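Local atomic coordinates of probable M18-family aminopeptidase 1 (Thermotoga maritima, PDB entry 2GLF), a protein that probably acts as a metal-dependent aminopeptidase that removes amino acids from the N termini of peptides, and carries manganese ions in this crystal. Residues T286-R291 with G401-F406; T256-L261 with V272-K277; I191-E196 with V201-L206; P104-E109 with N183-A188; H9-E14 with G384-V389. One frame throughout, in Å; residues are numbered along the deposited sequence.

In the fold
From the N terminus, segment 9-14 meets 384-389, so interaction 5 closes the longest loop and encloses interactions 4, 3 and 2. Interaction 4 (104-109 with 183-188) links two strands of the six-stranded antiparallel sheet, and interaction 3 (191-196 with 201-206) then closes the short turn into helix 200-213. These two touch, Glu-107 OE1 meeting Lys-202 N at 2.8 Å. Back in the metal-binding part, interaction 2 packs helix 248-263 on strand 270-275, and interaction 1 (286-291 with 401-406) follows, crossing interaction 5 along the chain. Interactions 1 and 2 adjoin through Phe-275 and Ile-403. Interactions 3 and 5 lie on opposite sides of the chain's centre, about 58 Å apart between centres.

Interaction 1: T286-R291 with G401-F406; sequences TGAKAR and GTIAKF
With chi1 at 169°, Lys-289 sends CG away from its backbone N; bends at chi2 and chi3 then bring CE to the ring of Phe-406, whose CG lies anti to its own carbonyl carbon (chi1 -56°). The Lys-289 CB atom stands over one face, 4.0 Å above the ring plane and offset toward the rim, and CE comes 3.3 Å from CE1 of Phe-406. Lys-405 CG covers the opposite face near its centre, so two aliphatic chains hold the ring. Ala-288 CB approaches obliquely, 3.4 Å from Phe-406 CD2, and also meets Ile-403 CB at 4.0 Å. Lys-289 is poorly ordered, its end less certain. A serine in place of Phe-406 removes the ring, which would probably open a gap beside Ala-288 and let the lysine chain swing. Beside the metal site, with the Ile-403 side chain about 7 Å from a bound manganese ion, the loop before helix 292-303 joins helix 404-408 through methyl and methylene groups packed on this ring, an apolar contact.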
# COMPACT_ATOMS: atom_id res chain seq x y z
N THR A 286 -41.52 19.29 -16.97
CA THR A 286 -41.18 20.63 -16.55
C THR A 286 -39.66 20.75 -16.61
O THR A 286 -38.97 19.82 -17.01
CB THR A 286 -41.65 20.92 -15.13
OG1 THR A 286 -40.53 21.32 -14.34
CG2 THR A 286 -42.34 19.70 -14.51
N GLY A 287 -39.14 21.90 -16.20
CA GLY A 287 -37.71 22.08 -16.26
C GLY A 287 -37.34 22.73 -17.58
O GLY A 287 -38.07 22.60 -18.56
N ALA A 288 -36.22 23.46 -17.60
CA ALA A 288 -35.79 24.12 -18.83
C ALA A 288 -35.65 23.00 -19.85
O ALA A 288 -35.45 21.85 -19.47
CB ALA A 288 -34.46 24.80 -18.60
N LYS A 289 -35.77 23.30 -21.13
CA LYS A 289 -35.65 22.23 -22.11
C LYS A 289 -36.79 21.24 -21.88
O LYS A 289 -36.56 20.08 -21.54
CB LYS A 289 -34.29 21.55 -21.92
CG LYS A 289 -34.10 20.25 -22.67
CD LYS A 289 -33.65 19.15 -21.72
CE LYS A 289 -32.34 19.49 -21.03
NZ LYS A 289 -31.84 18.35 -20.23
N ALA A 290 -38.02 21.70 -22.06
CA ALA A 290 -39.20 20.86 -21.86
C ALA A 290 -40.38 21.30 -22.72
O ALA A 290 -41.52 20.92 -22.46
CB ALA A 290 -39.60 20.85 -20.40
N ARG A 291 -40.10 22.10 -23.74
CA ARG A 291 -41.13 22.59 -24.65
C ARG A 291 -42.07 23.61 -24.03
O ARG A 291 -42.42 24.60 -24.66
CB ARG A 291 -41.94 21.41 -25.21
CG ARG A 291 -42.76 21.78 -26.44
CD ARG A 291 -43.44 20.57 -27.06
NE ARG A 291 -44.12 20.90 -28.31
CZ ARG A 291 -43.49 21.11 -29.47
NH1 ARG A 291 -42.17 21.01 -29.54
NH2 ARG A 291 -44.19 21.42 -30.55
N GLY A 401 -22.81 24.42 -13.56
CA GLY A 401 -23.79 24.25 -14.61
C GLY A 401 -25.18 24.64 -14.16
O GLY A 401 -25.75 24.02 -13.26
N THR A 402 -25.73 25.69 -14.76
CA THR A 402 -27.07 26.16 -14.43
C THR A 402 -27.95 25.98 -15.66
O THR A 402 -27.50 25.47 -16.68
CB THR A 402 -27.08 27.64 -14.04
OG1 THR A 402 -26.54 28.42 -15.11
CG2 THR A 402 -26.25 27.87 -12.79
N ILE A 403 -29.21 26.42 -15.56
CA ILE A 403 -30.13 26.28 -16.68
C ILE A 403 -29.92 27.30 -17.79
O ILE A 403 -30.54 27.23 -18.85
CB ILE A 403 -31.60 26.35 -16.20
CG1 ILE A 403 -31.97 27.76 -15.77
CG2 ILE A 403 -31.79 25.39 -15.04
CD1 ILE A 403 -33.45 27.93 -15.47
N ALA A 404 -29.02 28.25 -17.55
CA ALA A 404 -28.73 29.28 -18.54
C ALA A 404 -28.46 28.68 -19.91
O ALA A 404 -29.03 29.11 -20.91
CB ALA A 404 -27.54 30.12 -18.09
N LYS A 405 -27.61 27.66 -19.96
CA LYS A 405 -27.26 27.02 -21.22
C LYS A 405 -28.47 26.69 -22.11
O LYS A 405 -28.45 26.93 -23.32
CB LYS A 405 -26.47 25.73 -20.96
CG LYS A 405 -27.28 24.63 -20.30
CD LYS A 405 -26.55 23.30 -20.30
CE LYS A 405 -25.33 23.31 -19.39
NZ LYS A 405 -24.71 21.97 -19.33
N PHE A 406 -29.53 26.14 -21.51
CA PHE A 406 -30.73 25.75 -22.25
C PHE A 406 -31.40 26.89 -22.99
O PHE A 406 -31.94 26.70 -24.08
CB PHE A 406 -31.73 25.09 -21.31
CG PHE A 406 -31.17 23.92 -20.57
CD1 PHE A 406 -30.51 22.90 -21.26
CD2 PHE A 406 -31.28 23.83 -19.18
CE1 PHE A 406 -29.97 21.81 -20.59
CE2 PHE A 406 -30.74 22.74 -18.49
CZ PHE A 406 -30.08 21.73 -19.20

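Interaction 2: T256-L261 with V272-K277; sequences TALRAL and VIFFDK
Ala-257 O accepts the backbone N-H of Leu-261 at 2.8 Å, a normal helical bond, and the same oxygen has CG2 of Val-272 beside it at 3.7 Å. That methyl therefore lies against one turn of the helix, for it also meets Leu-261 CB at 3.8 Å. The other branch of Val-272, CG1, points away from its backbone N (chi1 -177°) and reaches Ala-257 CB at 3.9 Å. The valine thus fits against Ala-257 and Leu-261, one helical turn apart, and its side chain and that of Leu-261 pass alongside each other in opposite senses. Farther along the strand Phe-274 takes over: its CZ points to Leu-258 CB at 4.3 Å, with the methylene at the ring's edge and near its plane. All five touching residues are buried, and the contact across the segments is wholly one of apolar packing.

The axes come within 9.2 Å and run nearly antiparallel, at 155°. This sets the start of helix 248-263, with the manganese ligand Asp-249, near the strand end that leads to the ligand Glu-279. Strand 270-275 lies between strands 73-77 and 87-92; Val-89 of the latter touches both Ala-257 and Val-272, Ile-40 of helix 33-45 touches both Leu-258 and Phe-274, and Met-447 of helix 433-449 packs on Val-272.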
# COMPACT_ATOMS: atom_id res chain seq x y z
N THR A 256 -37.21 37.00 -5.45
CA THR A 256 -36.72 38.31 -5.87
C THR A 256 -37.20 38.66 -7.28
O THR A 256 -37.51 39.81 -7.56
CB THR A 256 -35.18 38.40 -5.82
OG1 THR A 256 -34.60 37.24 -6.44
CG2 THR A 256 -34.70 38.53 -4.39
N ALA A 257 -37.25 37.66 -8.16
CA ALA A 257 -37.70 37.89 -9.53
C ALA A 257 -39.21 38.12 -9.55
O ALA A 257 -39.71 38.95 -10.30
CB ALA A 257 -37.33 36.71 -10.41
N LEU A 258 -39.94 37.36 -8.73
CA LEU A 258 -41.38 37.51 -8.65
C LEU A 258 -41.69 38.94 -8.22
O LEU A 258 -42.51 39.62 -8.84
CB LEU A 258 -41.96 36.55 -7.61
CG LEU A 258 -43.40 36.06 -7.79
CD1 LEU A 258 -43.96 35.73 -6.43
CD2 LEU A 258 -44.26 37.10 -8.47
N ARG A 259 -41.03 39.40 -7.16
CA ARG A 259 -41.25 40.75 -6.66
C ARG A 259 -40.85 41.81 -7.68
O ARG A 259 -41.47 42.87 -7.75
CB ARG A 259 -40.50 40.96 -5.34
CG ARG A 259 -41.08 40.17 -4.17
CD ARG A 259 -42.48 40.65 -3.81
NE ARG A 259 -42.43 42.03 -3.35
CZ ARG A 259 -41.90 42.40 -2.19
NH1 ARG A 259 -41.39 41.49 -1.37
NH2 ARG A 259 -41.84 43.68 -1.86
N ALA A 260 -39.82 41.53 -8.47
CA ALA A 260 -39.37 42.47 -9.48
C ALA A 260 -40.42 42.53 -10.58
O ALA A 260 -40.85 43.61 -10.98
CB ALA A 260 -38.04 42.02 -10.06
N LEU A 261 -40.85 41.37 -11.05
CA LEU A 261 -41.86 41.28 -12.10
C LEU A 261 -43.07 42.11 -11.74
O LEU A 261 -43.58 42.86 -12.57
CB LEU A 261 -42.32 39.82 -12.30
CG LEU A 261 -43.46 39.62 -13.30
CD1 LEU A 261 -42.94 39.96 -14.69
CD2 LEU A 261 -43.98 38.20 -13.28
N VAL A 272 -41.18 36.06 -16.02
CA VAL A 272 -40.38 35.18 -15.17
C VAL A 272 -40.88 33.75 -15.31
O VAL A 272 -42.07 33.49 -15.25
CB VAL A 272 -40.48 35.58 -13.69
CG1 VAL A 272 -39.59 34.68 -12.87
CG2 VAL A 272 -40.06 37.03 -13.49
N ILE A 273 -39.95 32.81 -15.49
CA ILE A 273 -40.33 31.40 -15.60
C ILE A 273 -39.70 30.61 -14.46
O ILE A 273 -38.53 30.79 -14.13
CB ILE A 273 -39.89 30.83 -16.94
CG1 ILE A 273 -40.44 31.71 -18.05
CG2 ILE A 273 -40.41 29.42 -17.11
CD1 ILE A 273 -39.81 31.42 -19.39
N PHE A 274 -40.49 29.74 -13.85
CA PHE A 274 -40.04 28.94 -12.72
C PHE A 274 -40.04 27.46 -13.07
O PHE A 274 -41.10 26.87 -13.29
CB PHE A 274 -40.97 29.19 -11.54
CG PHE A 274 -40.97 30.62 -11.07
CD1 PHE A 274 -42.15 31.27 -10.78
CD2 PHE A 274 -39.77 31.30 -10.87
CE1 PHE A 274 -42.15 32.57 -10.29
CE2 PHE A 274 -39.76 32.60 -10.39
CZ PHE A 274 -40.95 33.24 -10.10
N PHE A 275 -38.86 26.85 -13.11
CA PHE A 275 -38.76 25.43 -13.46
C PHE A 275 -38.55 24.49 -12.29
O PHE A 275 -38.18 24.90 -11.20
CB PHE A 275 -37.65 25.21 -14.48
CG PHE A 275 -37.86 25.93 -15.77
CD1 PHE A 275 -37.32 27.20 -15.97
CD2 PHE A 275 -38.59 25.35 -16.80
CE1 PHE A 275 -37.51 27.88 -17.17
CE2 PHE A 275 -38.79 26.01 -18.02
CZ PHE A 275 -38.24 27.28 -18.20
N ASP A 276 -38.80 23.22 -12.56
CA ASP A 276 -38.67 22.13 -11.60
C ASP A 276 -37.64 21.18 -12.23
O ASP A 276 -37.35 21.29 -13.42
CB ASP A 276 -40.06 21.49 -11.41
CG ASP A 276 -40.04 20.03 -10.95
OD1 ASP A 276 -40.59 19.18 -11.70
OD2 ASP A 276 -39.51 19.71 -9.86
N LYS A 277 -37.06 20.28 -11.44
CA LYS A 277 -36.09 19.32 -11.98
C LYS A 277 -34.69 19.83 -12.32
O LYS A 277 -33.88 19.09 -12.86
CB LYS A 277 -36.67 18.62 -13.22
CG LYS A 277 -37.43 17.33 -12.96
CD LYS A 277 -38.52 17.53 -11.93
CE LYS A 277 -39.43 16.31 -11.79
NZ LYS A 277 -38.73 15.13 -11.21

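Interaction 3: I191-E196 with V201-L206; sequences IPLSGE and VKTNVL
Asn-204 gives the largest single share of this contact, and chi1 of -169° swings its amide out from the helix toward Ile-191. Its CB lies 3.4 Å from Ile-191 O. Beyond it, Ile-191 CD1 lies across the whole amide, its side chain crossing at about a right angle, and is nearest to ND2 at 3.3 Å. Leu-193 CG flanks OD1 at 4.0 Å. At the other tip, ND2 is close to Ile-191 O, but the angle is too poor for a direct bond; a water closes the gap, accepting from Asn-204 ND2 at 2.6 Å and donating to Ile-191 O at 2.7 Å.

One residue back, Thr-203 CG2 is touched by Leu-193 CD1 and by Glu-196 CG, each at 3.5 Å, while its OG1 bonds to Glu-199 O, just before helix 200-213. Pro-192 CB completes the packing against Val-201 CG2.

Glu-196 N bonds to Leu-193 O at 2.9 Å, making residues 193-196 a beta turn with Gly-195 in its third position. Asp-239 and His-9 of a neighbouring subunit bond to Ile-191 N and Pro-192 O. This is a loop folded back on the helix it leads into, at a subunit interface of the dodecamer.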
# COMPACT_ATOMS: atom_id res chain seq x y z
N ILE A 191 -45.31 1.89 18.13
CA ILE A 191 -46.34 1.20 18.90
C ILE A 191 -47.03 0.14 18.04
O ILE A 191 -47.47 0.42 16.93
CB ILE A 191 -47.37 2.21 19.53
CG1 ILE A 191 -48.64 1.48 19.97
CG2 ILE A 191 -47.68 3.33 18.58
CD1 ILE A 191 -49.62 1.16 18.85
N PRO A 192 -47.12 -1.10 18.55
CA PRO A 192 -47.74 -2.25 17.88
C PRO A 192 -49.25 -2.34 18.06
O PRO A 192 -49.81 -1.92 19.08
CB PRO A 192 -47.04 -3.43 18.53
CG PRO A 192 -46.90 -2.97 19.94
CD PRO A 192 -46.45 -1.53 19.80
N LEU A 193 -49.91 -2.90 17.05
CA LEU A 193 -51.36 -3.06 17.06
C LEU A 193 -51.72 -4.33 17.82
O LEU A 193 -51.56 -5.43 17.30
CB LEU A 193 -51.89 -3.17 15.64
CG LEU A 193 -53.26 -2.55 15.32
CD1 LEU A 193 -53.84 -3.24 14.09
CD2 LEU A 193 -54.21 -2.71 16.49
N SER A 194 -52.21 -4.18 19.04
CA SER A 194 -52.60 -5.36 19.81
C SER A 194 -53.46 -6.24 18.92
O SER A 194 -54.40 -5.76 18.28
CB SER A 194 -53.39 -4.95 21.06
OG SER A 194 -53.71 -6.09 21.84
N GLY A 195 -53.13 -7.52 18.85
CA GLY A 195 -53.90 -8.43 18.02
C GLY A 195 -53.09 -8.88 16.82
O GLY A 195 -53.05 -10.07 16.51
N GLU A 196 -52.45 -7.93 16.14
CA GLU A 196 -51.64 -8.26 14.97
C GLU A 196 -50.46 -9.15 15.34
O GLU A 196 -49.70 -8.85 16.26
CB GLU A 196 -51.13 -6.97 14.31
CG GLU A 196 -51.97 -6.50 13.13
CD GLU A 196 -52.02 -7.51 12.00
OE1 GLU A 196 -50.95 -7.96 11.55
OE2 GLU A 196 -53.14 -7.86 11.55
N VAL A 201 -46.52 -3.24 14.01
CA VAL A 201 -46.26 -1.81 14.04
C VAL A 201 -46.61 -1.16 12.70
O VAL A 201 -47.25 -0.11 12.66
CB VAL A 201 -44.79 -1.49 14.39
CG1 VAL A 201 -44.60 0.02 14.42
CG2 VAL A 201 -44.42 -2.09 15.74
N LYS A 202 -46.17 -1.78 11.61
CA LYS A 202 -46.45 -1.24 10.28
C LYS A 202 -47.97 -1.10 10.19
O LYS A 202 -48.50 -0.02 9.90
CB LYS A 202 -45.95 -2.18 9.19
CG LYS A 202 -46.15 -1.65 7.78
CD LYS A 202 -45.77 -2.66 6.74
CE LYS A 202 -46.03 -2.14 5.34
NZ LYS A 202 -45.49 -3.02 4.26
N THR A 203 -48.65 -2.21 10.47
CA THR A 203 -50.11 -2.29 10.45
C THR A 203 -50.72 -1.13 11.23
O THR A 203 -51.70 -0.52 10.79
CB THR A 203 -50.59 -3.62 11.07
OG1 THR A 203 -50.10 -4.72 10.30
CG2 THR A 203 -52.12 -3.67 11.11
N ASN A 204 -50.15 -0.83 12.39
CA ASN A 204 -50.67 0.26 13.20
C ASN A 204 -50.55 1.57 12.43
O ASN A 204 -51.51 2.34 12.34
CB ASN A 204 -49.89 0.37 14.51
CG ASN A 204 -50.56 1.31 15.48
OD1 ASN A 204 -51.68 1.06 15.93
ND2 ASN A 204 -49.89 2.41 15.81
N VAL A 205 -49.37 1.82 11.87
CA VAL A 205 -49.15 3.03 11.09
C VAL A 205 -50.17 3.08 9.94
O VAL A 205 -50.80 4.11 9.71
CB VAL A 205 -47.73 3.05 10.51
CG1 VAL A 205 -47.60 4.13 9.44
CG2 VAL A 205 -46.75 3.29 11.62
N LEU A 206 -50.32 1.95 9.25
CA LEU A 206 -51.27 1.88 8.13
C LEU A 206 -52.68 2.20 8.57
O LEU A 206 -53.45 2.79 7.81
CB LEU A 206 -51.24 0.49 7.50
CG LEU A 206 -50.13 0.26 6.48
CD1 LEU A 206 -50.20 -1.16 5.98
CD2 LEU A 206 -50.27 1.25 5.33
O HOH W 1 -47.38 2.47 15.16

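Interaction 4: P104-E109 with N183-A188; sequences PLIEDE and NLMLIA
Leu-105 and Ile-106 touch the other segment from opposite faces of their strand, since their CB atoms leave the backbone in opposite directions. On one face, Leu-105 presents CD2 to the methyl of Ala-188, with CB 4.3 Å from CD2; the CB of Ala-188 points almost straight at that methyl, which turns its flank to it. On the other face the extended end of Ile-106 does the reaching: CG1 sits between the backbone N and the carbonyl carbon (chi1 73°), and CD1 then stands 4.2 Å from SE of selenomethionine Met-185. Here the selenium makes the contact, while CE turns off crosswise. Both meetings are loose van der Waals contacts, with 106 Å² buried in all.

The CA atoms of Leu-105 and Ala-188 are 7.8 Å apart, too far for direct pairing, and strand 111-119 lies between. Ile-106 bonds through its backbone to Leu-113 and Ala-188 to Ala-112. Helix 200-213 packs on the first face, where Val-205 touches both Leu-105 and Ala-188. On the second, His-342 of one neighbouring subunit packs on Ile-106 and Pro-334 of another on Met-185. Strand 185-189 is the outermost strand here within the chain.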
# COMPACT_ATOMS: atom_id res chain seq x y z
N PRO A 104 -42.80 2.89 0.38
CA PRO A 104 -42.00 3.40 1.49
C PRO A 104 -42.18 2.73 2.85
O PRO A 104 -41.25 2.70 3.65
CB PRO A 104 -42.40 4.87 1.54
CG PRO A 104 -43.86 4.80 1.25
CD PRO A 104 -43.91 3.82 0.08
N LEU A 105 -43.35 2.17 3.11
CA LEU A 105 -43.58 1.56 4.41
C LEU A 105 -43.10 0.12 4.57
O LEU A 105 -43.56 -0.80 3.88
CB LEU A 105 -45.07 1.62 4.76
CG LEU A 105 -45.44 2.11 6.16
CD1 LEU A 105 -46.85 1.62 6.48
CD2 LEU A 105 -44.46 1.60 7.21
N ILE A 106 -42.15 -0.06 5.49
CA ILE A 106 -41.59 -1.37 5.81
C ILE A 106 -41.49 -1.42 7.33
O ILE A 106 -41.59 -0.38 7.99
CB ILE A 106 -40.17 -1.56 5.25
CG1 ILE A 106 -39.17 -0.72 6.05
CG2 ILE A 106 -40.13 -1.13 3.81
CD1 ILE A 106 -37.72 -0.94 5.66
N GLU A 107 -41.29 -2.61 7.88
CA GLU A 107 -41.11 -2.76 9.32
C GLU A 107 -39.84 -3.53 9.58
O GLU A 107 -39.56 -4.51 8.89
CB GLU A 107 -42.28 -3.50 9.98
CG GLU A 107 -42.08 -3.61 11.49
CD GLU A 107 -43.23 -4.29 12.23
OE1 GLU A 107 -44.39 -3.86 12.04
OE2 GLU A 107 -42.96 -5.23 13.01
N ASP A 108 -39.05 -3.09 10.56
CA ASP A 108 -37.80 -3.77 10.89
C ASP A 108 -37.51 -3.62 12.38
O ASP A 108 -37.57 -2.51 12.92
CB ASP A 108 -36.64 -3.20 10.09
CG ASP A 108 -35.52 -4.19 9.90
OD1 ASP A 108 -34.39 -3.78 9.57
OD2 ASP A 108 -35.77 -5.40 10.09
N GLU A 109 -37.18 -4.73 13.03
CA GLU A 109 -36.90 -4.73 14.46
C GLU A 109 -38.01 -4.01 15.22
O GLU A 109 -37.74 -3.21 16.13
CB GLU A 109 -35.55 -4.10 14.76
CG GLU A 109 -34.36 -4.95 14.30
CD GLU A 109 -34.45 -6.42 14.74
OE1 GLU A 109 -34.81 -6.70 15.92
OE2 GLU A 109 -34.16 -7.31 13.89
N ASN A 183 -30.14 3.89 3.79
CA ASN A 183 -30.43 4.00 5.22
C ASN A 183 -31.14 5.28 5.62
O ASN A 183 -31.39 5.50 6.79
CB ASN A 183 -29.15 3.87 6.05
CG ASN A 183 -28.53 2.49 5.96
OD1 ASN A 183 -29.23 1.49 5.81
ND2 ASN A 183 -27.21 2.42 6.08
N LEU A 184 -31.44 6.15 4.66
CA LEU A 184 -32.14 7.39 4.99
C LEU A 184 -33.63 7.07 5.09
O LEU A 184 -34.40 7.34 4.17
CB LEU A 184 -31.87 8.45 3.91
CG LEU A 184 -30.38 8.78 3.77
CD1 LEU A 184 -30.12 9.67 2.56
CD2 LEU A 184 -29.91 9.46 5.05
N MSE A 185 -34.02 6.48 6.21
CA MSE A 185 -35.41 6.11 6.44
C MSE A 185 -35.94 6.78 7.69
O MSE A 185 -35.31 6.70 8.75
CB MSE A 185 -35.50 4.59 6.60
CG MSE A 185 -34.39 3.85 5.88
SE MSE A 185 -34.61 1.93 5.87
CE MSE A 185 -34.00 1.54 7.67
N LEU A 186 -37.08 7.45 7.59
CA LEU A 186 -37.64 8.08 8.78
C LEU A 186 -38.46 7.06 9.55
O LEU A 186 -39.01 6.11 8.97
CB LEU A 186 -38.52 9.29 8.43
CG LEU A 186 -38.80 9.68 6.98
CD1 LEU A 186 -39.75 10.86 6.97
CD2 LEU A 186 -37.51 10.02 6.27
N ILE A 187 -38.54 7.25 10.86
CA ILE A 187 -39.30 6.36 11.72
C ILE A 187 -40.79 6.65 11.56
O ILE A 187 -41.25 7.77 11.81
CB ILE A 187 -38.88 6.52 13.19
CG1 ILE A 187 -37.38 6.22 13.32
CG2 ILE A 187 -39.69 5.60 14.07
CD1 ILE A 187 -36.85 6.32 14.73
N ALA A 188 -41.55 5.66 11.12
CA ALA A 188 -42.99 5.84 10.93
C ALA A 188 -43.73 5.64 12.25
O ALA A 188 -44.74 6.29 12.51
CB ALA A 188 -43.50 4.86 9.89

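Interaction 5: H9-E14 with G384-V389; sequences HHRKKE and GVIWQV
Arg-11 makes the one polar bond of the contact, its NH1 donating to Gly-384 O at 3.1 Å. The N-H...O angle is 159°, and the oxygen lies at the edge of the guanidinium, near its plane. Seen from the acceptor, the donor is tilted 23° out of the carbonyl plane. A bend at chi2 (62°), followed by an extended stretch, carries the guanidinium to this carbonyl.

The apolar part centres on Ile-386. Its CD1 meets His-10 CB at 4.1 Å and stands 3.2 Å from Arg-11 NH1, the two long side chains running past each other in opposite senses. The isoleucine stands oblique to both the imidazole and the guanidinium.

The charged part is weaker. Arg-11 NE forms a long, weak ion pair with Glu-438 OE2, and the other carboxylate oxygen of Glu-438 accepts Ile-386 N, so one acidic residue of helix 433-449 reaches toward both segments. Putting a leucine at Arg-11 would probably leave Gly-384 O without this donor and Glu-438 without its distant cationic mate.

Gly-384, with positive phi, forms a Schellman motif at the end of helix 370-382. The N-terminal arm is thus bonded to the residue just past the C-terminal end of that helix, where the chain turns into strand 387-389 at the edge of the mixed sheet.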
# COMPACT_ATOMS: atom_id res chain seq x y z
N HIS A 9 -24.21 49.87 3.32
CA HIS A 9 -23.83 51.28 3.34
C HIS A 9 -24.45 52.09 2.20
O HIS A 9 -24.12 53.26 2.02
CB HIS A 9 -22.31 51.41 3.26
CG HIS A 9 -21.59 50.92 4.49
ND1 HIS A 9 -20.22 50.81 4.55
CD2 HIS A 9 -22.06 50.55 5.70
CE1 HIS A 9 -19.87 50.38 5.75
NE2 HIS A 9 -20.97 50.21 6.47
N HIS A 10 -25.35 51.47 1.44
CA HIS A 10 -25.98 52.16 0.33
C HIS A 10 -27.46 51.86 0.13
O HIS A 10 -28.05 52.33 -0.84
CB HIS A 10 -25.26 51.83 -0.99
CG HIS A 10 -23.80 52.15 -0.99
ND1 HIS A 10 -23.32 53.43 -0.78
CD2 HIS A 10 -22.72 51.37 -1.20
CE1 HIS A 10 -22.01 53.42 -0.87
NE2 HIS A 10 -21.61 52.18 -1.12
N ARG A 11 -28.08 51.09 1.02
CA ARG A 11 -29.48 50.78 0.78
C ARG A 11 -30.58 51.09 1.79
O ARG A 11 -31.75 51.07 1.40
CB ARG A 11 -29.62 49.32 0.35
CG ARG A 11 -30.23 49.19 -1.04
CD ARG A 11 -29.33 49.86 -2.07
NE ARG A 11 -29.98 50.01 -3.36
CZ ARG A 11 -29.36 50.46 -4.45
NH1 ARG A 11 -28.08 50.80 -4.39
NH2 ARG A 11 -30.02 50.58 -5.60
N LYS A 12 -30.25 51.35 3.04
CA LYS A 12 -31.29 51.69 4.02
C LYS A 12 -31.95 50.51 4.74
O LYS A 12 -32.83 49.83 4.19
CB LYS A 12 -32.38 52.55 3.34
CG LYS A 12 -33.63 52.79 4.14
CD LYS A 12 -34.64 53.62 3.35
CE LYS A 12 -34.09 54.99 2.98
NZ LYS A 12 -35.10 55.87 2.32
N LYS A 13 -31.52 50.31 5.99
CA LYS A 13 -31.99 49.24 6.85
C LYS A 13 -33.48 48.94 6.75
O LYS A 13 -33.88 47.81 6.46
CB LYS A 13 -31.64 49.57 8.31
CG LYS A 13 -30.15 49.76 8.55
CD LYS A 13 -29.79 49.94 10.03
CE LYS A 13 -30.12 51.33 10.57
NZ LYS A 13 -31.58 51.60 10.66
N GLU A 14 -34.31 49.95 6.99
CA GLU A 14 -35.76 49.78 6.94
C GLU A 14 -36.28 49.05 5.70
O GLU A 14 -37.16 48.20 5.81
CB GLU A 14 -36.46 51.14 7.09
CG GLU A 14 -35.65 52.35 6.64
CD GLU A 14 -34.67 52.83 7.71
OE1 GLU A 14 -33.88 53.75 7.42
OE2 GLU A 14 -34.70 52.29 8.83
N GLY A 384 -27.23 52.40 -10.52
CA GLY A 384 -26.57 52.39 -9.23
C GLY A 384 -26.73 51.11 -8.43
O GLY A 384 -26.76 51.14 -7.20
N VAL A 385 -26.83 49.98 -9.12
CA VAL A 385 -26.98 48.70 -8.46
C VAL A 385 -25.62 48.16 -7.99
O VAL A 385 -24.65 48.15 -8.75
CB VAL A 385 -27.62 47.67 -9.40
CG1 VAL A 385 -28.03 46.43 -8.63
CG2 VAL A 385 -28.80 48.28 -10.11
N ILE A 386 -25.56 47.74 -6.73
CA ILE A 386 -24.33 47.20 -6.17
C ILE A 386 -24.15 45.76 -6.65
O ILE A 386 -25.01 44.91 -6.40
CB ILE A 386 -24.36 47.23 -4.61
CG1 ILE A 386 -24.10 48.65 -4.09
CG2 ILE A 386 -23.30 46.31 -4.05
CD1 ILE A 386 -25.14 49.66 -4.51
N TRP A 387 -23.05 45.47 -7.33
CA TRP A 387 -22.81 44.11 -7.81
C TRP A 387 -21.33 43.72 -7.69
O TRP A 387 -20.45 44.56 -7.49
CB TRP A 387 -23.28 43.97 -9.27
CG TRP A 387 -22.50 44.82 -10.23
CD1 TRP A 387 -22.57 46.18 -10.37
CD2 TRP A 387 -21.48 44.38 -11.12
NE1 TRP A 387 -21.65 46.61 -11.29
CE2 TRP A 387 -20.96 45.53 -11.77
CE3 TRP A 387 -20.94 43.12 -11.44
CZ2 TRP A 387 -19.93 45.45 -12.71
CZ3 TRP A 387 -19.91 43.05 -12.38
CH2 TRP A 387 -19.42 44.21 -13.00
N GLN A 388 -21.07 42.42 -7.81
CA GLN A 388 -19.71 41.90 -7.71
C GLN A 388 -19.57 40.71 -8.65
O GLN A 388 -20.55 40.06 -8.98
CB GLN A 388 -19.43 41.46 -6.26
CG GLN A 388 -20.40 40.41 -5.72
CD GLN A 388 -20.14 40.05 -4.27
OE1 GLN A 388 -18.99 39.96 -3.83
NE2 GLN A 388 -21.21 39.82 -3.51
N VAL A 389 -18.34 40.42 -9.09
CA VAL A 389 -18.13 39.29 -9.99
C VAL A 389 -17.99 38.04 -9.14
O VAL A 389 -17.51 38.11 -8.02
CB VAL A 389 -16.83 39.45 -10.86
CG1 VAL A 389 -16.35 40.88 -10.82
CG2 VAL A 389 -15.75 38.49 -10.40